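Local coordinates for protein projannalysin (PDB 4JIX) that is the zymogen of a soluble zinc-dependent metallopeptidase, a minigluzincin that, once activated, probably hydrolyses peptide bonds, at residues A[13-16]-A[17-21]; A[50-54]-A[55-59]; A[72-75]-A[76-80]; A[101-104]-A[105-109]. The protein carries 1 engineered substitution. All blocks are in the same frame, centred on the assembly; numbering follows the deposited sequence.

Following the chain from its N terminus, the four contacts come in series: each closes a single turn before the next opens, and none encloses or crosses another. Contact 1 is one stretch of helix 12-22. Contact 2 turns the central strand 49-53 into helix 54-59, contact 3 ends helix 62-78 with a zinc histidine, and contact 4 lies in helix 97-111. Contacts 1, 2 and 3 meet in one core, where V16 packs on L50, L50 on E72, and I19 and L20 on L73. Contact 4 touches none of them, its nearest atoms about 7 Å from contact 2; helix 97-111 instead joins helix 62-78 and the second subunit.

Contact 1: A[13-16]-A[17-21]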
loop_
_atom_site.group_PDB
_atom_site.type_symbol
_atom_site.label_atom_id
_atom_site.label_comp_id
_atom_site.label_asym_id
_atom_site.label_seq_id
_atom_site.Cartn_x
_atom_site.Cartn_y
_atom_site.Cartn_z
ATOM N N LYS A 13 -6.849 -19.568 -2.064
ATOM C CA LYS A 13 -6.632 -20.678 -1.127
ATOM C C LYS A 13 -5.321 -21.414 -1.439
ATOM O O LYS A 13 -4.612 -21.800 -0.512
ATOM C CB LYS A 13 -7.823 -21.661 -1.128
ATOM C CG LYS A 13 -9.218 -21.013 -1.026
ATOM C CD LYS A 13 -9.486 -20.244 0.284
ATOM C CE LYS A 13 -10.597 -19.232 0.121
ATOM N NZ LYS A 13 -11.107 -18.745 1.428
ATOM N N ASP A 14 -4.970 -21.554 -2.736
ATOM C CA ASP A 14 -3.723 -22.195 -3.169
ATOM C C ASP A 14 -2.506 -21.350 -2.786
ATOM O O ASP A 14 -1.483 -21.921 -2.397
ATOM C CB ASP A 14 -3.726 -22.464 -4.684
ATOM C CG ASP A 14 -4.765 -23.465 -5.164
ATOM O OD1 ASP A 14 -5.078 -23.458 -6.379
ATOM O OD2 ASP A 14 -5.228 -24.289 -4.340
ATOM N N ILE A 15 -2.606 -19.998 -2.894
ATOM C CA ILE A 15 -1.521 -19.099 -2.509
ATOM C C ILE A 15 -1.266 -19.261 -0.993
ATOM O O ILE A 15 -0.112 -19.407 -0.570
ATOM C CB ILE A 15 -1.797 -17.608 -2.894
ATOM C CG1 ILE A 15 -2.035 -17.442 -4.429
ATOM C CG2 ILE A 15 -0.657 -16.700 -2.399
ATOM C CD1 ILE A 15 -2.587 -16.024 -4.877
ATOM N N VAL A 16 -2.347 -19.241 -0.186
ATOM C CA VAL A 16 -2.278 -19.398 1.274
ATOM C C VAL A 16 -1.634 -20.751 1.636
ATOM O O VAL A 16 -0.680 -20.766 2.417
ATOM C CB VAL A 16 -3.661 -19.218 1.969
ATOM C CG1 VAL A 16 -3.561 -19.474 3.475
ATOM C CG2 VAL A 16 -4.226 -17.820 1.714
ATOM N N ASN A 17 -2.125 -21.866 1.049
ATOM C CA ASN A 17 -1.638 -23.213 1.362
ATOM C C ASN A 17 -0.154 -23.398 1.029
ATOM O O ASN A 17 0.554 -24.025 1.811
ATOM C CB ASN A 17 -2.497 -24.293 0.681
ATOM C CG ASN A 17 -3.875 -24.382 1.298
ATOM O OD1 ASN A 17 -4.120 -23.907 2.404
ATOM N ND2 ASN A 17 -4.821 -24.961 0.599
ATOM N N GLU A 18 0.323 -22.807 -0.079
ATOM C CA GLU A 18 1.725 -22.871 -0.491
ATOM C C GLU A 18 2.639 -22.194 0.552
ATOM O O GLU A 18 3.722 -22.702 0.841
ATOM C CB GLU A 18 1.905 -22.218 -1.870
ATOM C CG GLU A 18 1.535 -23.141 -3.022
ATOM C CD GLU A 18 1.424 -22.517 -4.404
ATOM O OE1 GLU A 18 1.710 -21.306 -4.547
ATOM O OE2 GLU A 18 1.042 -23.247 -5.348
ATOM N N ILE A 19 2.185 -21.072 1.135
ATOM C CA ILE A 19 2.933 -20.329 2.163
ATOM C C ILE A 19 2.913 -21.111 3.485
ATOM O O ILE A 19 3.960 -21.239 4.123
ATOM C CB ILE A 19 2.416 -18.873 2.310
ATOM C CG1 ILE A 19 2.726 -18.077 1.018
ATOM C CG2 ILE A 19 3.018 -18.159 3.543
ATOM C CD1 ILE A 19 1.824 -16.823 0.772
ATOM N N LEU A 20 1.749 -21.663 3.879
ATOM C CA LEU A 20 1.674 -22.504 5.087
ATOM C C LEU A 20 2.637 -23.686 4.960
ATOM O O LEU A 20 3.294 -24.032 5.936
ATOM C CB LEU A 20 0.246 -23.012 5.350
ATOM C CG LEU A 20 -0.827 -21.970 5.674
ATOM C CD1 LEU A 20 -2.210 -22.589 5.524
ATOM C CD2 LEU A 20 -0.661 -21.396 7.116
ATOM N N ILE A 21 2.770 -24.271 3.743
ATOM C CA ILE A 21 3.694 -25.390 3.508
ATOM C C ILE A 21 5.154 -24.895 3.622
ATOM O O ILE A 21 5.897 -25.462 4.419
ATOM C CB ILE A 21 3.429 -26.147 2.164
ATOM C CG1 ILE A 21 2.103 -26.946 2.246
ATOM C CG2 ILE A 21 4.597 -27.116 1.818
ATOM C CD1 ILE A 21 1.480 -27.439 0.840
#
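V16 and L20 lie side by side and point the same way, one helical turn apart, V16 CG1 meeting L20 CD1 at 4.0 Å. The valine places CG1 opposite its own backbone N (chi1 176°), the branch that leans along the helix toward L20. I15 and I19 repeat the pairing on an adjoining strip, with I15 CG2 4.0 Å from I19 CD1. I19 CD1 also lies against I15 O, so the isoleucine's end covers the turn below it. Helix 12-22 is amphipathic: this apolar side, of valine, isoleucine and leucine, rests on I69 and L73 of helix 62-78 and on I31 of strand 30-34. Beneath it run i to i+4 backbone bonds, from N17 N to K13 O at 2.9 Å and from L20 N to V16 O at 3.0 Å, whereas I19 N divides itself weakly between I15 O and V16 O. D14, N17 and E18 occupy the exposed side. E18 runs out extended beyond CG, its CG 3.3 Å from D14 O, and its carboxylate makes a salt bridge with K10 through OE1. The carboxylates of D14 and E18 stay apart, OD1 of D14 being 6.2 Å from OE2 of E18.

Contact 2: A[50-54]-A[55-59]; sequences LRLNK and YVVEN. With SO4 (sulfate ion), chain E.
N53 caps the helix that starts right after it: its OD1 accepts the backbone N-H of V56 at 3.2 Å, an almost straight bond (164° at the hydrogen) whose donor is tilted somewhat from the plane of the side-chain carbonyl. With CG anti to the backbone N (chi1 176°), the short amide folds toward the first turn, and V56 CG2 crosses it at 3.6 Å from OD1. Asparagine suits an N-cap because its carbonyl can take an N-H that has no earlier turn to bond to. The backbone O of N53 receives V57 N at 3.0 Å. With an alanine here the V56 N-H would probably lose its capping acceptor and the first turn would be likelier to fray.

K54, on the exposed side, slants across E58 and bends at its last torsion, bringing NZ to E58 OE2 in a salt bridge one turn along whose hydrogen bond, at 3.3 Å, is weak. Y55 CB lies by N53 OD1, and its ring leads on to N59, whose ND2 lies over one face, toward the rim, while donating in the carbonyl plane to Y55 O at 2.8 Å. At the far end, R51 NH1 and NH2 both grip O1 of a sulfate from the edge of the guanidinium, while its NE pairs with E32.

L52 CB and V57 CG2 close the inner corner at 3.5 Å. Here the central strand, flanked by strands 30-34 and 41-44, passes into the helix, the axes of strand 50-53 and helix 55-59 lying at 71°, with L52 and V57 against I12 of helix 12-22 and V56 against L65 of helix 62-78.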
loop_
_atom_site.group_PDB
_atom_site.type_symbol
_atom_site.label_atom_id
_atom_site.label_comp_id
_atom_site.label_asym_id
_atom_site.label_seq_id
_atom_site.Cartn_x
_atom_site.Cartn_y
_atom_site.Cartn_z
ATOM N N LEU A 50 -7.012 -15.346 9.027
ATOM C CA LEU A 50 -6.317 -14.497 8.075
ATOM C C LEU A 50 -7.415 -13.720 7.357
ATOM O O LEU A 50 -8.309 -14.348 6.774
ATOM C CB LEU A 50 -5.465 -15.358 7.101
ATOM C CG LEU A 50 -4.832 -14.641 5.889
ATOM C CD1 LEU A 50 -3.722 -13.700 6.319
ATOM C CD2 LEU A 50 -4.259 -15.643 4.903
ATOM N N ARG A 51 -7.418 -12.380 7.472
ATOM C CA ARG A 51 -8.432 -11.552 6.806
ATOM C C ARG A 51 -7.808 -10.849 5.616
ATOM O O ARG A 51 -6.733 -10.266 5.744
ATOM C CB ARG A 51 -9.083 -10.537 7.763
ATOM C CG ARG A 51 -9.966 -11.212 8.797
ATOM C CD ARG A 51 -10.881 -10.262 9.549
ATOM N NE ARG A 51 -11.871 -11.010 10.336
ATOM C CZ ARG A 51 -11.663 -11.481 11.565
ATOM N NH1 ARG A 51 -10.506 -11.266 12.180
ATOM N NH2 ARG A 51 -12.615 -12.164 12.188
ATOM N N LEU A 52 -8.451 -10.956 4.448
ATOM C CA LEU A 52 -7.939 -10.347 3.217
ATOM C C LEU A 52 -9.000 -9.473 2.588
ATOM O O LEU A 52 -10.160 -9.885 2.498
ATOM C CB LEU A 52 -7.469 -11.422 2.211
ATOM C CG LEU A 52 -6.362 -12.390 2.683
ATOM C CD1 LEU A 52 -6.216 -13.551 1.716
ATOM C CD2 LEU A 52 -5.018 -11.678 2.852
ATOM N N ASN A 53 -8.610 -8.265 2.164
ATOM C CA ASN A 53 -9.523 -7.324 1.535
ATOM C C ASN A 53 -9.978 -7.884 0.184
ATOM O O ASN A 53 -9.150 -8.224 -0.667
ATOM C CB ASN A 53 -8.857 -5.964 1.391
ATOM C CG ASN A 53 -9.682 -4.934 0.677
ATOM O OD1 ASN A 53 -9.952 -5.032 -0.527
ATOM N ND2 ASN A 53 -10.032 -3.891 1.393
ATOM N N LYS A 54 -11.301 -7.969 0.001
ATOM C CA LYS A 54 -11.959 -8.526 -1.185
ATOM C C LYS A 54 -11.501 -7.882 -2.509
ATOM O O LYS A 54 -11.191 -8.620 -3.442
ATOM C CB LYS A 54 -13.489 -8.439 -1.047
ATOM C CG LYS A 54 -14.237 -9.254 -2.104
ATOM C CD LYS A 54 -15.703 -9.428 -1.752
ATOM C CE LYS A 54 -16.448 -10.230 -2.791
ATOM N NZ LYS A 54 -16.773 -9.414 -3.989
ATOM N N TYR A 55 -11.464 -6.544 -2.604
ATOM C CA TYR A 55 -11.036 -5.885 -3.844
ATOM C C TYR A 55 -9.566 -6.228 -4.189
ATOM O O TYR A 55 -9.249 -6.456 -5.356
ATOM C CB TYR A 55 -11.234 -4.358 -3.777
ATOM C CG TYR A 55 -10.718 -3.639 -5.010
ATOM C CD1 TYR A 55 -9.441 -3.086 -5.037
ATOM C CD2 TYR A 55 -11.493 -3.546 -6.163
ATOM C CE1 TYR A 55 -8.947 -2.460 -6.181
ATOM C CE2 TYR A 55 -11.007 -2.921 -7.313
ATOM C CZ TYR A 55 -9.741 -2.363 -7.310
ATOM O OH TYR A 55 -9.270 -1.721 -8.433
ATOM N N VAL A 56 -8.687 -6.255 -3.171
ATOM C CA VAL A 56 -7.261 -6.576 -3.304
ATOM C C VAL A 56 -7.106 -8.022 -3.814
ATOM O O VAL A 56 -6.368 -8.249 -4.766
ATOM C CB VAL A 56 -6.542 -6.336 -1.942
ATOM C CG1 VAL A 56 -5.144 -6.951 -1.909
ATOM C CG2 VAL A 56 -6.477 -4.844 -1.624
ATOM N N VAL A 57 -7.832 -8.986 -3.215
ATOM C CA VAL A 57 -7.771 -10.400 -3.620
ATOM C C VAL A 57 -8.204 -10.569 -5.098
ATOM O O VAL A 57 -7.627 -11.386 -5.821
ATOM C CB VAL A 57 -8.627 -11.259 -2.657
ATOM C CG1 VAL A 57 -8.924 -12.658 -3.223
ATOM C CG2 VAL A 57 -7.950 -11.357 -1.297
ATOM N N GLU A 58 -9.166 -9.760 -5.546
ATOM C CA GLU A 58 -9.697 -9.853 -6.900
ATOM C C GLU A 58 -8.900 -9.056 -7.943
ATOM O O GLU A 58 -9.038 -9.339 -9.134
ATOM C CB GLU A 58 -11.166 -9.404 -6.908
ATOM C CG GLU A 58 -12.096 -10.459 -6.325
ATOM C CD GLU A 58 -13.522 -10.054 -6.003
ATOM O OE1 GLU A 58 -13.874 -8.863 -6.169
ATOM O OE2 GLU A 58 -14.286 -10.939 -5.554
ATOM N N ASN A 59 -8.066 -8.094 -7.529
ATOM C CA ASN A 59 -7.382 -7.243 -8.501
ATOM C C ASN A 59 -5.845 -7.214 -8.418
ATOM O O ASN A 59 -5.221 -6.784 -9.391
ATOM C CB ASN A 59 -7.922 -5.816 -8.381
ATOM C CG ASN A 59 -9.382 -5.715 -8.784
ATOM O OD1 ASN A 59 -9.716 -5.399 -9.932
ATOM N ND2 ASN A 59 -10.288 -6.049 -7.872
HETATM S S SO4 E . -11.468 -11.605 15.777
HETATM O O1 SO4 E . -11.304 -12.639 14.753
HETATM O O2 SO4 E . -10.459 -11.777 16.821
HETATM O O3 SO4 E . -11.305 -10.291 15.164
HETATM O O4 SO4 E . -12.806 -11.696 16.360
#

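Contact 3: A[72-75]-A[76-80]. With ZN (zinc ion), chain C.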
loop_
_atom_site.group_PDB
_atom_site.type_symbol
_atom_site.label_atom_id
_atom_site.label_comp_id
_atom_site.label_asym_id
_atom_site.label_seq_id
_atom_site.Cartn_x
_atom_site.Cartn_y
_atom_site.Cartn_z
ATOM N N GLU A 72 1.617 -11.735 7.035
ATOM C CA GLU A 72 0.721 -12.141 8.133
ATOM C C GLU A 72 1.085 -13.490 8.739
ATOM O O GLU A 72 0.934 -13.691 9.947
ATOM C CB GLU A 72 -0.734 -12.236 7.646
ATOM C CG GLU A 72 -1.224 -11.029 6.869
ATOM C CD GLU A 72 -1.171 -9.725 7.626
ATOM O OE1 GLU A 72 -1.102 -9.749 8.874
ATOM O OE2 GLU A 72 -1.145 -8.671 6.957
ATOM N N LEU A 73 1.477 -14.438 7.876
ATOM C CA LEU A 73 1.738 -15.790 8.320
ATOM C C LEU A 73 3.099 -15.915 8.997
ATOM O O LEU A 73 3.235 -16.782 9.855
ATOM C CB LEU A 73 1.522 -16.811 7.187
ATOM C CG LEU A 73 0.042 -16.945 6.714
ATOM C CD1 LEU A 73 -0.112 -18.024 5.664
ATOM C CD2 LEU A 73 -0.928 -17.235 7.899
ATOM N N ILE A 74 4.060 -15.011 8.709
ATOM C CA ILE A 74 5.333 -14.989 9.446
ATOM C C ILE A 74 5.009 -14.636 10.915
ATOM O O ILE A 74 5.476 -15.337 11.811
ATOM C CB ILE A 74 6.406 -14.048 8.821
ATOM C CG1 ILE A 74 6.947 -14.658 7.502
ATOM C CG2 ILE A 74 7.581 -13.793 9.820
ATOM C CD1 ILE A 74 7.736 -13.663 6.656
ATOM N N HIS A 75 4.136 -13.619 11.147
ATOM C CA HIS A 75 3.690 -13.243 12.495
ATOM C C HIS A 75 3.115 -14.469 13.220
ATOM O O HIS A 75 3.451 -14.714 14.374
ATOM C CB HIS A 75 2.610 -12.140 12.448
ATOM C CG HIS A 75 3.125 -10.768 12.168
ATOM N ND1 HIS A 75 4.027 -10.149 13.012
ATOM C CD2 HIS A 75 2.810 -9.920 11.165
ATOM C CE1 HIS A 75 4.235 -8.950 12.499
ATOM N NE2 HIS A 75 3.526 -8.767 11.387
ATOM N N PHE A 76 2.245 -15.225 12.535
ATOM C CA PHE A 76 1.625 -16.404 13.115
ATOM C C PHE A 76 2.687 -17.453 13.449
ATOM O O PHE A 76 2.650 -18.019 14.546
ATOM C CB PHE A 76 0.542 -16.983 12.183
ATOM C CG PHE A 76 -0.197 -18.186 12.739
ATOM C CD1 PHE A 76 -0.481 -19.284 11.930
ATOM C CD2 PHE A 76 -0.651 -18.201 14.062
ATOM C CE1 PHE A 76 -1.191 -20.380 12.434
ATOM C CE2 PHE A 76 -1.365 -19.295 14.561
ATOM C CZ PHE A 76 -1.619 -20.382 13.748
ATOM N N LYS A 77 3.664 -17.668 12.538
ATOM C CA LYS A 77 4.721 -18.655 12.769
ATOM C C LYS A 77 5.600 -18.321 13.997
ATOM O O LYS A 77 5.881 -19.212 14.797
ATOM C CB LYS A 77 5.616 -18.816 11.532
ATOM C CG LYS A 77 6.427 -20.110 11.599
ATOM C CD LYS A 77 7.671 -20.020 10.791
ATOM C CE LYS A 77 8.527 -21.246 10.972
ATOM N NZ LYS A 77 9.319 -21.509 9.744
ATOM N N ILE A 78 6.038 -17.061 14.132
ATOM C CA ILE A 78 6.947 -16.654 15.210
ATOM C C ILE A 78 6.194 -16.295 16.520
ATOM O O ILE A 78 6.840 -16.024 17.537
ATOM C CB ILE A 78 7.874 -15.494 14.741
ATOM C CG1 ILE A 78 7.083 -14.180 14.476
ATOM C CG2 ILE A 78 8.706 -15.940 13.519
ATOM C CD1 ILE A 78 7.891 -12.942 14.324
ATOM N N LYS A 79 4.848 -16.296 16.489
ATOM C CA LYS A 79 3.989 -15.956 17.630
ATOM C C LYS A 79 4.344 -14.550 18.165
ATOM O O LYS A 79 4.577 -14.358 19.364
ATOM C CB LYS A 79 4.064 -17.034 18.748
ATOM C CG LYS A 79 3.701 -18.471 18.281
ATOM C CD LYS A 79 2.217 -18.603 17.859
ATOM C CE LYS A 79 1.811 -19.996 17.406
ATOM N NZ LYS A 79 2.382 -20.352 16.090
ATOM N N SER A 80 4.412 -13.574 17.244
ATOM C CA SER A 80 4.718 -12.186 17.590
ATOM C C SER A 80 4.027 -11.248 16.639
ATOM O O SER A 80 4.076 -11.469 15.434
ATOM C CB SER A 80 6.224 -11.929 17.553
ATOM O OG SER A 80 6.513 -10.571 17.856
HETATM ZN ZN ZN C . 3.111 -6.833 10.598
HETATM O O HOH W 1 2.631 -4.844 9.840
#
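H75 ND1 donates to the backbone O of S80 at 2.8 Å, leaving the ring's other nitrogen, NE2, to bind zinc at 2.1 Å. The acceptor lies near the ring edge, 17° out of its plane, so one hydrogen bond and one metal bond fix the imidazole's rotation. The chain returns to the histidine because K79 takes a positive phi and leaves the helix; S80 N then bonds to H75 O at 3.2 Å, and the same residue is held by backbone and side chain. This end is close-knit: I78 N meets I74 O at 2.9 Å, and the side chains of I74 and I78 both rest on F87 and E90. The buried F76, whose ring meets that of F43, forms a second packed face. On the looser solvent side the exposed K79 curls back until NZ reaches F76 O at 2.8 Å and also pairs with E27, as a long flexible lysine can; K77, partly exposed, is tied to E90 and L23 O. A water lies 2.2 Å from the zinc, and H71 and H83 also bind the metal. With E72 following H71, the helix carries the HExxH pattern, consistent with the active-site zinc helix of gluzincin metallopeptidases.

Contact 4: A[101-104]-A[105-109]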
loop_
_atom_site.group_PDB
_atom_site.type_symbol
_atom_site.label_atom_id
_atom_site.label_comp_id
_atom_site.label_asym_id
_atom_site.label_seq_id
_atom_site.Cartn_x
_atom_site.Cartn_y
_atom_site.Cartn_z
ATOM N N ASP A 101 11.464 -3.814 -0.388
ATOM C CA ASP A 101 11.189 -2.394 -0.683
ATOM C C ASP A 101 10.484 -2.261 -2.035
ATOM O O ASP A 101 9.539 -1.476 -2.162
ATOM C CB ASP A 101 12.495 -1.571 -0.678
ATOM C CG ASP A 101 13.125 -1.391 0.690
ATOM O OD1 ASP A 101 12.441 -1.659 1.702
ATOM O OD2 ASP A 101 14.272 -0.915 0.752
ATOM N N GLU A 102 10.933 -3.057 -3.029
ATOM C CA GLU A 102 10.374 -3.071 -4.390
ATOM C C GLU A 102 8.922 -3.508 -4.422
ATOM O O GLU A 102 8.107 -2.842 -5.057
ATOM C CB GLU A 102 11.155 -4.029 -5.295
ATOM C CG GLU A 102 12.487 -3.534 -5.784
ATOM C CD GLU A 102 12.980 -4.490 -6.850
ATOM O OE1 GLU A 102 13.382 -5.622 -6.491
ATOM O OE2 GLU A 102 12.810 -4.166 -8.046
ATOM N N ILE A 103 8.604 -4.637 -3.767
ATOM C CA ILE A 103 7.242 -5.174 -3.730
ATOM C C ILE A 103 6.324 -4.233 -2.927
ATOM O O ILE A 103 5.185 -3.970 -3.332
ATOM C CB ILE A 103 7.224 -6.624 -3.180
ATOM C CG1 ILE A 103 8.020 -7.556 -4.145
ATOM C CG2 ILE A 103 5.760 -7.131 -3.007
ATOM C CD1 ILE A 103 8.439 -8.922 -3.561
ATOM N N GLU A 104 6.811 -3.743 -1.790
ATOM C CA GLU A 104 6.038 -2.831 -0.942
ATOM C C GLU A 104 5.702 -1.542 -1.696
ATOM O O GLU A 104 4.589 -1.032 -1.553
ATOM C CB GLU A 104 6.797 -2.531 0.357
ATOM C CG GLU A 104 6.731 -3.702 1.329
ATOM C CD GLU A 104 7.604 -3.596 2.565
ATOM O OE1 GLU A 104 8.278 -2.556 2.742
ATOM O OE2 GLU A 104 7.589 -4.547 3.376
ATOM N N LEU A 105 6.621 -1.057 -2.552
ATOM C CA LEU A 105 6.327 0.134 -3.356
ATOM C C LEU A 105 5.236 -0.170 -4.416
ATOM O O LEU A 105 4.382 0.685 -4.673
ATOM C CB LEU A 105 7.586 0.699 -4.029
ATOM C CG LEU A 105 7.384 2.052 -4.729
ATOM C CD1 LEU A 105 7.072 3.164 -3.726
ATOM C CD2 LEU A 105 8.556 2.384 -5.621
ATOM N N LYS A 106 5.242 -1.393 -4.990
ATOM C CA LYS A 106 4.211 -1.792 -5.953
ATOM C C LYS A 106 2.831 -1.791 -5.271
ATOM O O LYS A 106 1.861 -1.308 -5.857
ATOM C CB LYS A 106 4.517 -3.165 -6.566
ATOM C CG LYS A 106 5.741 -3.169 -7.483
ATOM C CD LYS A 106 5.958 -4.577 -8.047
ATOM C CE LYS A 106 7.257 -4.694 -8.809
ATOM N NZ LYS A 106 7.451 -6.083 -9.327
ATOM N N ILE A 107 2.763 -2.292 -4.023
ATOM C CA ILE A 107 1.532 -2.318 -3.221
ATOM C C ILE A 107 1.048 -0.877 -2.994
ATOM O O ILE A 107 -0.114 -0.551 -3.265
ATOM C CB ILE A 107 1.745 -3.085 -1.893
ATOM C CG1 ILE A 107 1.990 -4.603 -2.186
ATOM C CG2 ILE A 107 0.536 -2.869 -0.918
ATOM C CD1 ILE A 107 2.593 -5.424 -0.972
ATOM N N ILE A 108 1.944 -0.011 -2.524
ATOM C CA ILE A 108 1.590 1.393 -2.263
ATOM C C ILE A 108 1.034 2.044 -3.539
ATOM O O ILE A 108 -0.013 2.694 -3.487
ATOM C CB ILE A 108 2.826 2.173 -1.701
ATOM C CG1 ILE A 108 3.158 1.682 -0.269
ATOM C CG2 ILE A 108 2.576 3.698 -1.701
ATOM C CD1 ILE A 108 4.533 2.023 0.247
ATOM N N GLN A 109 1.706 1.830 -4.682
ATOM C CA GLN A 109 1.343 2.473 -5.942
ATOM C C GLN A 109 0.130 1.824 -6.631
ATOM O O GLN A 109 -0.406 2.400 -7.576
ATOM C CB GLN A 109 2.559 2.635 -6.860
ATOM C CG GLN A 109 3.539 3.622 -6.160
ATOM C CD GLN A 109 4.813 4.029 -6.879
ATOM O OE1 GLN A 109 5.436 5.033 -6.522
ATOM N NE2 GLN A 109 5.264 3.260 -7.858
#
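The backbone is regular alpha helix, with four successive i to i+4 bonds running from L105 N to D101 O through I108 N to E104 O, both 3.0 Å. I103 and I107 form the apolar pair along it, I103 CG2 touching I107 CD1 at 4.1 Å as the two side chains slant across one another. In I103 that branch lies anti to the backbone N (chi1 -63°, measured to CG1) and leans toward the next turn. Branched isoleucines pack well against another helix, and these two reach L64, Y67 and I68 of helix 62-78. I108 lays CG1 3.3 Å from E104 O, shielding the carbonyl at the start of its turn. E104 is buried although it ends in a carboxylate: the extended side chain brings OE2 to a hydrogen bond with the Y67 hydroxyl, which probably offsets part of the burial cost. K106, extended on the exposed side, passes its CG over E102 O at 3.4 Å and pairs with E63 instead of E102, whose OE2 stays 5.8 Å from K106 NZ. I107 and E104 also pack on I108 of the second subunit, and I108 on its E104, making this an amphipathic C-terminal helix at a subunit interface.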